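PDB 2GZS: IroE protein from Escherichia coli, which hydrolyses the trilactone of enterobactin and its glucosylated forms, the salmochelins, preferring the iron-free siderophores and tending to cut only once to give linear trimers. Local coordinates for residues 46-51 with 253-258. Sequence-based numbering, arbitrary orientation.
Sequences LYMLDG and ASFRQA
The ring of Phe255 meets the selenium of Met48, a selenomethionine, at an oblique angle, with 4.4 Å between SE of Met48 and CD1 of Phe255. One face of this ring is covered from within its own helix: CG of Arg256 stands 3.7 Å above the plane, over the ring centre, in a CH-pi type of contact. Val54 and Arg57 of helix 51-57 and Trp146 of strand 143-148 also touch the Phe255 side chain. In this alpha/beta-hydrolase fold, the contact packs the last helix, 247-262, against strand 43-48 of the central mixed sheet. Strand 43-48 runs parallel to its two neighbours, 73-79 and 143-148, and Tyr47 hydrogen-bonds through its backbone to Gly144 and Trp146 on the latter.

Leu46 and Met48, two residues apart on the strand, both direct their side chains at the helix, whereas Tyr47 between them packs on helix 117-132 and hydrogen-bonds through its hydroxyl to Glu133. Phe255 and Ala258 answer from neighbouring turns of the helix, and Trp146 touches Met48, Phe255 and Ala258 alike. No hydrogen bond links the two segments; the side-chain contacts are apolar, all four touching residues are buried, and about 130 Å² is buried, both sides summed. The contact is set back from the catalytic centre, the Phe255 side chain being about 12 Å from those of Ser149 and His247, the latter at the start of the same helix. At the other end, a chi1 of -175° swings CG of Leu46 away from the backbone nitrogen to lie beside the carbonyl carbon, and from there the CD2 branch reaches the helix, resting 4.0 Å from both CB and C of Ala258.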
ATOM      1  N   LEU A  46       0.645   2.617   8.383  1.00 10.29           N
ATOM      2  CA  LEU A  46       0.328   2.029   7.074  1.00  8.68           C
ATOM      3  C   LEU A  46       0.611   3.107   6.021  1.00 10.76           C
ATOM      4  O   LEU A  46       0.024   4.185   6.093  1.00  9.24           O
ATOM      5  CB  LEU A  46      -1.125   1.586   7.080  1.00  9.59           C
ATOM      6  CG  LEU A  46      -1.530   0.837   5.772  1.00 13.06           C
ATOM      7  CD1 LEU A  46      -0.725  -0.403   5.462  1.00 11.75           C
ATOM      8  CD2 LEU A  46      -3.018   0.510   5.851  1.00 16.53           C
ATOM      9  N   TYR A  47       1.505   2.793   5.088  1.00  8.90           N
ATOM     10  CA  TYR A  47       1.856   3.620   3.952  1.00  8.55           C
ATOM     11  C   TYR A  47       0.933   3.257   2.770  1.00  7.07           C
ATOM     12  O   TYR A  47       0.823   2.026   2.536  1.00 10.15           O
ATOM     13  CB  TYR A  47       3.326   3.382   3.569  1.00  9.01           C
ATOM     14  CG  TYR A  47       4.306   4.035   4.557  1.00  9.25           C
ATOM     15  CD1 TYR A  47       4.869   5.265   4.244  1.00 12.18           C
ATOM     16  CD2 TYR A  47       4.566   3.376   5.740  1.00 10.84           C
ATOM     17  CE1 TYR A  47       5.766   5.903   5.131  1.00 12.85           C
ATOM     18  CE2 TYR A  47       5.458   4.015   6.612  1.00 10.90           C
ATOM     19  CZ  TYR A  47       6.020   5.217   6.292  1.00 10.97           C
ATOM     20  OH  TYR A  47       6.903   5.813   7.213  1.00 13.53           O
HETATM   21  N   MSE A  48       0.291   4.223   2.176  1.00  7.63           N
HETATM   22  CA  MSE A  48      -0.771   3.949   1.218  1.00  9.05           C
HETATM   23  C   MSE A  48      -0.538   4.716  -0.075  1.00  9.53           C
HETATM   24  O   MSE A  48      -0.369   5.925  -0.090  1.00  9.08           O
HETATM   25  CB  MSE A  48      -2.120   4.418   1.843  1.00 10.77           C
HETATM   26  CG  MSE A  48      -2.300   3.629   3.189  1.00 10.95           C
HETATM   27 SE   MSE A  48      -4.088   3.860   3.940  1.00 13.17          SE
HETATM   28  CE  MSE A  48      -3.628   5.633   3.428  1.00 44.27           C
ATOM     29  N   LEU A  49      -0.514   3.926  -1.183  1.00  6.68           N
ATOM     30  CA  LEU A  49      -0.352   4.611  -2.467  1.00  7.20           C
ATOM     31  C   LEU A  49      -1.655   5.289  -2.938  1.00  9.18           C
ATOM     32  O   LEU A  49      -2.711   5.182  -2.312  1.00  9.73           O
ATOM     33  CB  LEU A  49       0.086   3.578  -3.506  1.00  9.93           C
ATOM     34  CG  LEU A  49       1.372   2.798  -3.174  1.00 15.97           C
ATOM     35  CD1 LEU A  49       1.871   2.070  -4.451  1.00 11.77           C
ATOM     36  CD2 LEU A  49       2.476   3.467  -2.461  1.00 18.37           C
ATOM     37  N   ASP A  50      -1.590   6.004  -4.053  1.00  8.09           N
ATOM     38  CA  ASP A  50      -2.716   6.810  -4.511  1.00  9.33           C
ATOM     39  C   ASP A  50      -3.260   7.694  -3.408  1.00  9.35           C
ATOM     40  O   ASP A  50      -4.463   7.734  -3.153  1.00 10.49           O
ATOM     41  CB  ASP A  50      -3.809   5.902  -5.124  1.00 12.18           C
ATOM     42  CG  ASP A  50      -3.307   5.237  -6.410  1.00  9.41           C
ATOM     43  OD1 ASP A  50      -2.657   5.963  -7.223  1.00 10.64           O
ATOM     44  OD2 ASP A  50      -3.634   4.037  -6.531  1.00 10.68           O
ATOM     45  N   GLY A  51      -2.343   8.387  -2.737  1.00 10.46           N
ATOM     46  CA  GLY A  51      -2.716   9.040  -1.471  1.00 10.00           C
ATOM     47  C   GLY A  51      -3.735  10.095  -1.672  1.00 10.00           C
ATOM     48  O   GLY A  51      -4.478  10.355  -0.695  1.00 10.27           O
ATOM     49  N   ALA A 253     -12.982  -0.666  -0.135  1.00 10.24           N
ATOM     50  CA  ALA A 253     -12.964  -1.816   0.740  1.00  8.43           C
ATOM     51  C   ALA A 253     -11.574  -2.243   1.137  1.00 10.55           C
ATOM     52  O   ALA A 253     -11.271  -2.601   2.287  1.00 10.51           O
ATOM     53  CB  ALA A 253     -13.666  -3.016   0.061  1.00 11.51           C
ATOM     54  N   SER A 254     -10.690  -2.286   0.137  1.00 10.89           N
ATOM     55  CA  SER A 254      -9.353  -2.832   0.409  1.00  9.71           C
ATOM     56  C   SER A 254      -8.545  -1.807   1.263  1.00  8.80           C
ATOM     57  O   SER A 254      -7.897  -2.319   2.174  1.00  9.98           O
ATOM     58  CB  SER A 254      -8.691  -3.194  -0.931  1.00 11.19           C
ATOM     59  OG  SER A 254      -8.370  -2.057  -1.696  1.00 12.02           O
ATOM     60  N   PHE A 255      -8.662  -0.518   0.966  1.00  8.54           N
ATOM     61  CA  PHE A 255      -7.822   0.370   1.827  1.00 10.45           C
ATOM     62  C   PHE A 255      -8.428   0.384   3.226  1.00 12.33           C
ATOM     63  O   PHE A 255      -7.685   0.428   4.207  1.00 11.24           O
ATOM     64  CB  PHE A 255      -7.691   1.743   1.196  1.00 10.09           C
ATOM     65  CG  PHE A 255      -8.555   2.891   1.628  1.00 10.30           C
ATOM     66  CD1 PHE A 255      -8.358   3.580   2.858  1.00 13.41           C
ATOM     67  CD2 PHE A 255      -9.586   3.371   0.832  1.00 12.64           C
ATOM     68  CE1 PHE A 255      -9.164   4.642   3.234  1.00 12.99           C
ATOM     69  CE2 PHE A 255     -10.408   4.401   1.226  1.00 15.43           C
ATOM     70  CZ  PHE A 255     -10.207   5.064   2.438  1.00 11.98           C
ATOM     71  N   ARG A 256      -9.759   0.416   3.327  1.00  9.52           N
ATOM     72  CA  ARG A 256     -10.317   0.522   4.703  1.00 10.06           C
ATOM     73  C   ARG A 256     -10.080  -0.745   5.446  1.00  9.22           C
ATOM     74  O   ARG A 256      -9.745  -0.756   6.643  1.00 10.40           O
ATOM     75  CB  ARG A 256     -11.806   0.865   4.560  1.00  9.63           C
ATOM     76  CG  ARG A 256     -12.038   2.270   4.069  1.00 10.04           C
ATOM     77  CD  ARG A 256     -13.561   2.490   3.973  1.00 24.40           C
ATOM     78  NE  ARG A 256     -13.815   3.582   3.048  1.00 47.69           N
ATOM     79  CZ  ARG A 256     -14.439   4.690   3.416  1.00 45.87           C
ATOM     80  NH1 ARG A 256     -14.830   4.731   4.685  1.00 45.78           N
ATOM     81  NH2 ARG A 256     -14.614   5.624   2.488  1.00 28.14           N
ATOM     82  N   GLN A 257     -10.210  -1.926   4.842  1.00  9.29           N
ATOM     83  CA  GLN A 257      -9.989  -3.170   5.538  1.00 10.74           C
ATOM     84  C   GLN A 257      -8.513  -3.340   5.922  1.00  9.51           C
ATOM     85  O   GLN A 257      -8.217  -3.892   6.964  1.00  9.98           O
ATOM     86  CB  GLN A 257     -10.545  -4.385   4.744  1.00 10.25           C
ATOM     87  CG  GLN A 257     -10.382  -5.694   5.530  1.00 12.37           C
ATOM     88  CD  GLN A 257     -11.280  -5.717   6.771  1.00 13.40           C
ATOM     89  OE1 GLN A 257     -12.504  -5.710   6.634  1.00 17.45           O
ATOM     90  NE2 GLN A 257     -10.721  -5.714   7.973  1.00 14.82           N
ATOM     91  N   ALA A 258      -7.610  -2.813   5.067  1.00  9.66           N
ATOM     92  CA  ALA A 258      -6.194  -2.853   5.471  1.00 10.28           C
ATOM     93  C   ALA A 258      -5.952  -1.998   6.728  1.00  6.79           C
ATOM     94  O   ALA A 258      -5.246  -2.484   7.595  1.00 10.99           O
ATOM     95  CB  ALA A 258      -5.339  -2.398   4.278  1.00 10.83           C
TER